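PDB 2YW6: DNA protection during starvation protein from Mycobacterium smegmatis, which probably oxidises ferrous iron and stores it as a ferric mineral inside a hollow shell of twelve identical subunits, shielding DNA from oxidative damage. Local coordinates for residues Lys23-Ser26 and Thr27-Leu31; Glu70-Thr74 and Leu75-Pro79; Glu146-Gln149 and Trp150-Ala154. All coordinates share one frame; numbering follows the deposited sequence.

Interaction 1: residues Lys23-Ser26 and Thr27-Leu31; sequences KQLS and TYNDL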
loop_
_atom_site.group_PDB
_atom_site.type_symbol
_atom_site.label_atom_id
_atom_site.label_comp_id
_atom_site.label_asym_id
_atom_site.label_seq_id
_atom_site.Cartn_x
_atom_site.Cartn_y
_atom_site.Cartn_z
ATOM N N LYS B 23 23.268 29.870 5.703
ATOM C CA LYS B 23 24.351 29.502 4.794
ATOM C C LYS B 23 24.045 28.098 4.280
ATOM O O LYS B 23 24.077 27.838 3.080
ATOM C CB LYS B 23 25.704 29.464 5.527
ATOM C CG LYS B 23 26.492 30.755 5.539
ATOM C CD LYS B 23 25.844 31.791 6.412
ATOM C CE LYS B 23 26.733 33.015 6.549
ATOM N NZ LYS B 23 26.221 33.942 7.602
ATOM N N GLN B 24 23.762 27.197 5.216
ATOM C CA GLN B 24 23.464 25.818 4.880
ATOM C C GLN B 24 22.252 25.742 3.951
ATOM O O GLN B 24 22.254 24.985 2.977
ATOM C CB GLN B 24 23.209 25.017 6.159
ATOM C CG GLN B 24 23.338 23.509 5.974
ATOM C CD GLN B 24 24.785 23.036 5.839
ATOM O OE1 GLN B 24 25.703 23.835 5.613
ATOM N NE2 GLN B 24 24.990 21.729 5.967
ATOM N N LEU B 25 21.227 26.533 4.252
ATOM C CA LEU B 25 20.015 26.556 3.449
ATOM C C LEU B 25 20.309 26.872 1.975
ATOM O O LEU B 25 19.803 26.195 1.073
ATOM C CB LEU B 25 19.042 27.598 4.007
ATOM C CG LEU B 25 17.529 27.459 3.785
ATOM C CD1 LEU B 25 16.933 28.839 3.612
ATOM C CD2 LEU B 25 17.217 26.606 2.566
ATOM N N SER B 26 21.114 27.899 1.728
ATOM C CA SER B 26 21.440 28.276 0.360
ATOM C C SER B 26 22.276 27.209 -0.341
ATOM O O SER B 26 22.123 26.984 -1.544
ATOM C CB SER B 26 22.174 29.620 0.341
ATOM O OG SER B 26 21.414 30.602 1.023
ATOM N N THR B 27 23.159 26.554 0.408
ATOM C CA THR B 27 24.000 25.499 -0.155
ATOM C C THR B 27 23.143 24.322 -0.604
ATOM O O THR B 27 23.403 23.723 -1.652
ATOM C CB THR B 27 25.028 24.980 0.864
ATOM O OG1 THR B 27 26.033 25.975 1.068
ATOM C CG2 THR B 27 25.679 23.690 0.365
ATOM N N TYR B 28 22.135 23.982 0.200
ATOM C CA TYR B 28 21.234 22.888 -0.132
ATOM C C TYR B 28 20.418 23.234 -1.368
ATOM O O TYR B 28 20.326 22.435 -2.298
ATOM C CB TYR B 28 20.291 22.590 1.033
ATOM C CG TYR B 28 20.945 21.909 2.224
ATOM C CD1 TYR B 28 20.281 21.822 3.456
ATOM C CD2 TYR B 28 22.202 21.303 2.109
ATOM C CE1 TYR B 28 20.859 21.150 4.542
ATOM C CE2 TYR B 28 22.787 20.633 3.183
ATOM C CZ TYR B 28 22.111 20.555 4.397
ATOM O OH TYR B 28 22.694 19.902 5.457
ATOM N N ASN B 29 19.830 24.427 -1.387
ATOM C CA ASN B 29 19.032 24.827 -2.538
ATOM C C ASN B 29 19.883 24.771 -3.801
ATOM O O ASN B 29 19.477 24.183 -4.820
ATOM C CB ASN B 29 18.482 26.244 -2.359
ATOM C CG ASN B 29 17.406 26.320 -1.294
ATOM O OD1 ASN B 29 16.795 25.318 -0.949
ATOM N ND2 ASN B 29 17.158 27.520 -0.784
ATOM N N ASP B 30 21.064 25.379 -3.729
ATOM C CA ASP B 30 21.979 25.395 -4.861
ATOM C C ASP B 30 22.334 23.954 -5.204
ATOM O O ASP B 30 22.476 23.592 -6.376
ATOM C CB ASP B 30 23.241 26.182 -4.500
ATOM C CG ASP B 30 24.114 26.488 -5.713
ATOM O OD1 ASP B 30 23.720 26.134 -6.846
ATOM O OD2 ASP B 30 25.197 27.086 -5.534
ATOM N N LEU B 31 22.437 23.122 -4.169
ATOM C CA LEU B 31 22.788 21.722 -4.351
ATOM C C LEU B 31 21.756 20.890 -5.071
ATOM O O LEU B 31 22.101 20.171 -6.015
ATOM C CB LEU B 31 23.107 21.063 -3.016
ATOM C CG LEU B 31 23.678 19.637 -3.098
ATOM C CD1 LEU B 31 24.740 19.512 -4.190
ATOM C CD2 LEU B 31 24.265 19.280 -1.740
#
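Q24 and Y28 sit one helical turn apart, and the amide of Q24 swings over to the phenol. CG of Q24 is anti to the backbone N (chi1 -161°), and the chain then bends at chi2. This lays CG over a face of the Y28 ring, a CH-pi contact 3.9 Å from CG to the ring centroid. It also brings NE2 of Q24 to OH of Y28 at 3.0 Å, as the donor of a hydrogen bond. The amide and ring planes stand 63° apart. OH of Y28 also bonds ND1 of H141, and NE2 of Q24 bonds OG1 of T120, so the pair joins three helices.

All this lies on helix 12-41, one of the long helices of the ferritin-like bundle. L25 and N29 form a second i to i+4 pair, a van der Waals touch of a methyl on an amide. CD2 of L25 meets ND2 of N29 at 3.5 Å, the two side chains crossing at a slant. N29 then leans on A65 of helix 47-75, and beyond L25 lies W40 of a neighbouring subunit. The backbone keeps its helical bonds, such as N of D30 to O of S26 at 2.9 Å. OG of S26 hydrogen-bonds OD1 of D89.

Interaction 2: residues Glu70-Thr74 and Leu75-Pro79; sequences ERIAT and LGKSP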
loop_
_atom_site.group_PDB
_atom_site.type_symbol
_atom_site.label_atom_id
_atom_site.label_comp_id
_atom_site.label_asym_id
_atom_site.label_seq_id
_atom_site.Cartn_x
_atom_site.Cartn_y
_atom_site.Cartn_z
ATOM N N GLU B 70 12.895 25.399 8.251
ATOM C CA GLU B 70 11.961 25.459 9.358
ATOM C C GLU B 70 12.673 25.665 10.708
ATOM O O GLU B 70 12.066 26.136 11.672
ATOM C CB GLU B 70 11.087 24.208 9.365
ATOM C CG GLU B 70 10.391 24.011 8.026
ATOM C CD GLU B 70 9.073 23.271 8.125
ATOM O OE1 GLU B 70 8.891 22.481 9.082
ATOM O OE2 GLU B 70 8.224 23.471 7.229
ATOM N N ARG B 71 13.960 25.334 10.764
ATOM C CA ARG B 71 14.727 25.496 11.993
ATOM C C ARG B 71 15.113 26.974 12.146
ATOM O O ARG B 71 15.170 27.501 13.256
ATOM C CB ARG B 71 15.975 24.597 11.962
ATOM C CG ARG B 71 16.804 24.588 13.252
ATOM C CD ARG B 71 15.958 24.195 14.465
ATOM N NE ARG B 71 16.728 24.183 15.711
ATOM C CZ ARG B 71 16.196 24.051 16.923
ATOM N NH1 ARG B 71 14.887 23.909 17.076
ATOM N NH2 ARG B 71 16.973 24.059 17.994
ATOM N N ILE B 72 15.363 27.645 11.028
ATOM C CA ILE B 72 15.702 29.060 11.072
ATOM C C ILE B 72 14.475 29.823 11.596
ATOM O O ILE B 72 14.584 30.639 12.511
ATOM C CB ILE B 72 16.119 29.581 9.667
ATOM C CG1 ILE B 72 17.464 28.950 9.265
ATOM C CG2 ILE B 72 16.205 31.111 9.665
ATOM C CD1 ILE B 72 17.930 29.298 7.860
ATOM N N ALA B 73 13.306 29.538 11.035
ATOM C CA ALA B 73 12.082 30.192 11.478
ATOM C C ALA B 73 11.801 29.881 12.949
ATOM O O ALA B 73 11.393 30.770 13.698
ATOM C CB ALA B 73 10.890 29.751 10.610
ATOM N N THR B 74 12.012 28.626 13.360
ATOM C CA THR B 74 11.769 28.227 14.753
ATOM C C THR B 74 12.683 29.028 15.672
ATOM O O THR B 74 12.311 29.362 16.796
ATOM C CB THR B 74 12.036 26.710 15.000
ATOM O OG1 THR B 74 11.174 25.928 14.173
ATOM C CG2 THR B 74 11.775 26.341 16.467
ATOM N N LEU B 75 13.879 29.340 15.189
ATOM C CA LEU B 75 14.815 30.106 15.994
ATOM C C LEU B 75 14.403 31.577 16.079
ATOM O O LEU B 75 14.746 32.269 17.034
ATOM C CB LEU B 75 16.227 29.966 15.429
ATOM C CG LEU B 75 16.805 28.561 15.603
ATOM C CD1 LEU B 75 18.188 28.481 14.994
ATOM C CD2 LEU B 75 16.860 28.230 17.074
ATOM N N GLY B 76 13.665 32.054 15.083
ATOM C CA GLY B 76 13.218 33.433 15.109
ATOM C C GLY B 76 13.520 34.282 13.886
ATOM O O GLY B 76 12.974 35.375 13.747
ATOM N N LYS B 77 14.383 33.812 12.995
ATOM C CA LYS B 77 14.694 34.598 11.812
ATOM C C LYS B 77 13.854 34.128 10.632
ATOM O O LYS B 77 13.135 33.134 10.719
ATOM C CB LYS B 77 16.203 34.513 11.506
ATOM C CG LYS B 77 16.676 35.201 10.213
ATOM C CD LYS B 77 15.906 36.507 9.905
ATOM C CE LYS B 77 15.966 37.520 11.016
ATOM N NZ LYS B 77 14.938 38.555 10.701
ATOM N N SER B 78 13.936 34.871 9.540
ATOM C CA SER B 78 13.208 34.575 8.319
ATOM C C SER B 78 14.168 33.935 7.320
ATOM O O SER B 78 15.154 34.555 6.901
ATOM C CB SER B 78 12.617 35.872 7.756
ATOM O OG SER B 78 12.221 35.728 6.409
ATOM N N PRO B 79 13.915 32.669 6.957
ATOM C CA PRO B 79 14.765 31.948 6.001
ATOM C C PRO B 79 14.501 32.400 4.568
ATOM O O PRO B 79 13.372 32.751 4.225
ATOM C CB PRO B 79 14.393 30.484 6.242
ATOM C CG PRO B 79 12.958 30.560 6.652
ATOM C CD PRO B 79 12.919 31.764 7.568
#
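The carbonyl O of I72 is gripped by three backbone N-H groups. K77 N makes the sound bond, 3.2 Å to I72 O, and comes from above the carbonyl plane. N of G76 and N of L75 add weak bonds to the same oxygen. G76 N also reaches A73 O, again weakly, at 3.0 Å. L75 N has its better partner in R71 O. Two residues before I72, E70 O takes two bonds, from T74 N and from T74 OG1, which arrive from opposite faces of its plane.

After the turn the chain folds back over the helix end. K77 O receives a CA-H...O contact from A73 CA. CG1 of I72 stands beside the backbone N (chi1 -68°), which leaves CG2 for K77 and P79. CG2 meets CB of P79 at 3.9 Å. CB of A73 lies near CD of P79. CD2 of L75 rests over one face of the R71 guanidinium, offset toward its rim and 4.2 Å from CZ of R71. That guanidinium is held by salt bridges to D131 and to E146 of a neighbouring subunit. E70 probably binds iron, as in related Dps proteins, at a site shared between two subunits.

G76 has positive phi (127°), which suits glycine, and is the C-prime residue of a Schellman motif that ends helix 47-75.

Interaction 3: residues Glu146-Gln149 and Trp150-Ala154; sequences EKFQ and WFVRA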
loop_
_atom_site.group_PDB
_atom_site.type_symbol
_atom_site.label_atom_id
_atom_site.label_comp_id
_atom_site.label_asym_id
_atom_site.label_seq_id
_atom_site.Cartn_x
_atom_site.Cartn_y
_atom_site.Cartn_z
ATOM N N GLU B 146 28.000 12.695 2.889
ATOM C CA GLU B 146 29.266 11.993 2.720
ATOM C C GLU B 146 29.123 10.648 2.024
ATOM O O GLU B 146 29.975 10.266 1.224
ATOM C CB GLU B 146 29.938 11.820 4.074
ATOM C CG GLU B 146 30.642 13.074 4.527
ATOM C CD GLU B 146 31.013 13.038 5.984
ATOM O OE1 GLU B 146 31.328 11.932 6.480
ATOM O OE2 GLU B 146 30.999 14.115 6.620
ATOM N N LYS B 147 28.054 9.922 2.335
ATOM C CA LYS B 147 27.828 8.643 1.689
ATOM C C LYS B 147 27.647 8.885 0.191
ATOM O O LYS B 147 28.209 8.177 -0.639
ATOM C CB LYS B 147 26.577 7.955 2.245
ATOM C CG LYS B 147 26.288 6.637 1.536
ATOM C CD LYS B 147 24.811 6.276 1.519
ATOM C CE LYS B 147 24.393 5.590 2.799
ATOM N NZ LYS B 147 23.075 4.905 2.651
ATOM N N PHE B 148 26.860 9.893 -0.156
ATOM C CA PHE B 148 26.622 10.200 -1.556
ATOM C C PHE B 148 27.911 10.493 -2.326
ATOM O O PHE B 148 28.085 10.022 -3.455
ATOM C CB PHE B 148 25.678 11.396 -1.695
ATOM C CG PHE B 148 25.270 11.667 -3.109
ATOM C CD1 PHE B 148 24.274 10.908 -3.718
ATOM C CD2 PHE B 148 25.914 12.652 -3.852
ATOM C CE1 PHE B 148 23.924 11.128 -5.045
ATOM C CE2 PHE B 148 25.576 12.884 -5.181
ATOM C CZ PHE B 148 24.581 12.121 -5.783
ATOM N N GLN B 149 28.797 11.284 -1.718
ATOM C CA GLN B 149 30.063 11.648 -2.345
ATOM C C GLN B 149 30.843 10.381 -2.633
ATOM O O GLN B 149 31.532 10.276 -3.645
ATOM C CB GLN B 149 30.894 12.557 -1.436
ATOM C CG GLN B 149 32.052 13.232 -2.161
ATOM C CD GLN B 149 33.109 13.793 -1.219
ATOM O OE1 GLN B 149 33.823 14.743 -1.561
ATOM N NE2 GLN B 149 33.227 13.197 -0.039
ATOM N N TRP B 150 30.742 9.413 -1.735
ATOM C CA TRP B 150 31.446 8.165 -1.951
ATOM C C TRP B 150 30.913 7.429 -3.180
ATOM O O TRP B 150 31.695 6.875 -3.957
ATOM C CB TRP B 150 31.353 7.251 -0.733
ATOM C CG TRP B 150 31.935 5.924 -1.048
ATOM C CD1 TRP B 150 33.192 5.676 -1.512
ATOM C CD2 TRP B 150 31.253 4.668 -1.023
ATOM N NE1 TRP B 150 33.336 4.340 -1.788
ATOM C CE2 TRP B 150 32.164 3.696 -1.500
ATOM C CE3 TRP B 150 29.967 4.264 -0.654
ATOM C CZ2 TRP B 150 31.822 2.345 -1.613
ATOM C CZ3 TRP B 150 29.625 2.916 -0.768
ATOM C CH2 TRP B 150 30.552 1.973 -1.244
ATOM N N PHE B 151 29.595 7.408 -3.363
ATOM C CA PHE B 151 29.035 6.731 -4.532
ATOM C C PHE B 151 29.560 7.420 -5.773
ATOM O O PHE B 151 29.851 6.779 -6.776
ATOM C CB PHE B 151 27.504 6.771 -4.537
ATOM C CG PHE B 151 26.868 5.862 -3.526
ATOM C CD1 PHE B 151 27.554 4.758 -3.028
ATOM C CD2 PHE B 151 25.571 6.095 -3.086
ATOM C CE1 PHE B 151 26.961 3.901 -2.103
ATOM C CE2 PHE B 151 24.966 5.237 -2.160
ATOM C CZ PHE B 151 25.670 4.137 -1.667
ATOM N N VAL B 152 29.685 8.740 -5.691
ATOM C CA VAL B 152 30.197 9.527 -6.804
ATOM C C VAL B 152 31.644 9.120 -7.075
ATOM O O VAL B 152 31.996 8.770 -8.202
ATOM C CB VAL B 152 30.129 11.055 -6.494
ATOM C CG1 VAL B 152 30.711 11.853 -7.647
ATOM C CG2 VAL B 152 28.676 11.482 -6.242
ATOM N N ARG B 153 32.476 9.160 -6.038
ATOM C CA ARG B 153 33.889 8.795 -6.156
ATOM C C ARG B 153 34.068 7.367 -6.670
ATOM O O ARG B 153 34.996 7.086 -7.441
ATOM C CB ARG B 153 34.587 8.938 -4.799
ATOM C CG ARG B 153 34.559 10.346 -4.278
ATOM C CD ARG B 153 35.106 10.460 -2.868
ATOM N NE ARG B 153 35.516 11.834 -2.600
ATOM C CZ ARG B 153 36.019 12.262 -1.448
ATOM N NH1 ARG B 153 36.168 11.415 -0.436
ATOM N NH2 ARG B 153 36.399 13.536 -1.314
ATOM N N ALA B 154 33.179 6.475 -6.228
ATOM C CA ALA B 154 33.213 5.071 -6.625
ATOM C C ALA B 154 33.119 4.894 -8.134
ATOM O O ALA B 154 33.625 3.913 -8.667
ATOM C CB ALA B 154 32.082 4.300 -5.936
#
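CE2 of F148 meets CG2 of V152 at 3.6 Å in the apolar part of this contact. The methyl comes in obliquely to the ring. CG2 of V152, anti to the carbonyl carbon and beside the backbone N, is the branch turned back to F148. K147 and F151 run side by side and point the same way. CD and CG of K147 touch the F151 ring at CE2 and CZ, with CD 3.8 Å from CE2. The carbonyl O of K147 lies over one face of the same ring, offset toward its rim. M53 of helix 47-75 packs on F148, F151 and V152.

Backbone hydrogen bonds form the second group. N of R153 binds O of Q149 at 2.8 Å. N of V152 binds O of F148 at 3.0 Å. N of F151 binds O of K147, and N of W150 binds O of E146, each at 3.2 Å. These are regular i to i+4 bonds of helix 132-155, the last long helix of the ferritin-like four-helix bundle.

Polar side chains make the third group. The amide of Q149 stacks on the guanidinium of R153, with their planes 27° apart. The Q149 chain is extended beyond CG, and that of R153 from CG to NE, and the two cross with their flat ends overlapping. CD of Q149 is 3.3 Å from CZ of R153. Both side chains point to helix 102-127, where NE of R153 forms a salt bridge with D110, while E146 pairs with R121 there and with R71 of a neighbouring subunit. W150 packs on A73 of that subunit and on R99 of a further one, whose F47 touches F151.

Interactions 1 and 3 each lie within one long helix of the bundle and are largely buried. Interaction 2 is partly buried and closes helix 47-75, with G76 and K77 exposed. Interactions 1 and 2 touch, CD1 of L25 meeting CB of P79 at 4.0 Å, and both reach the same second subunit. Interaction 3 is on the opposite side of the chain's centre from interaction 2, about 31 Å between centres. The chemistry follows the place. Interaction 1 has a polar side-chain bond, interaction 2 has backbone capping, and interaction 3 has apolar and stacked groups. Between subunits, the regions of interactions 2 and 3 meet each other.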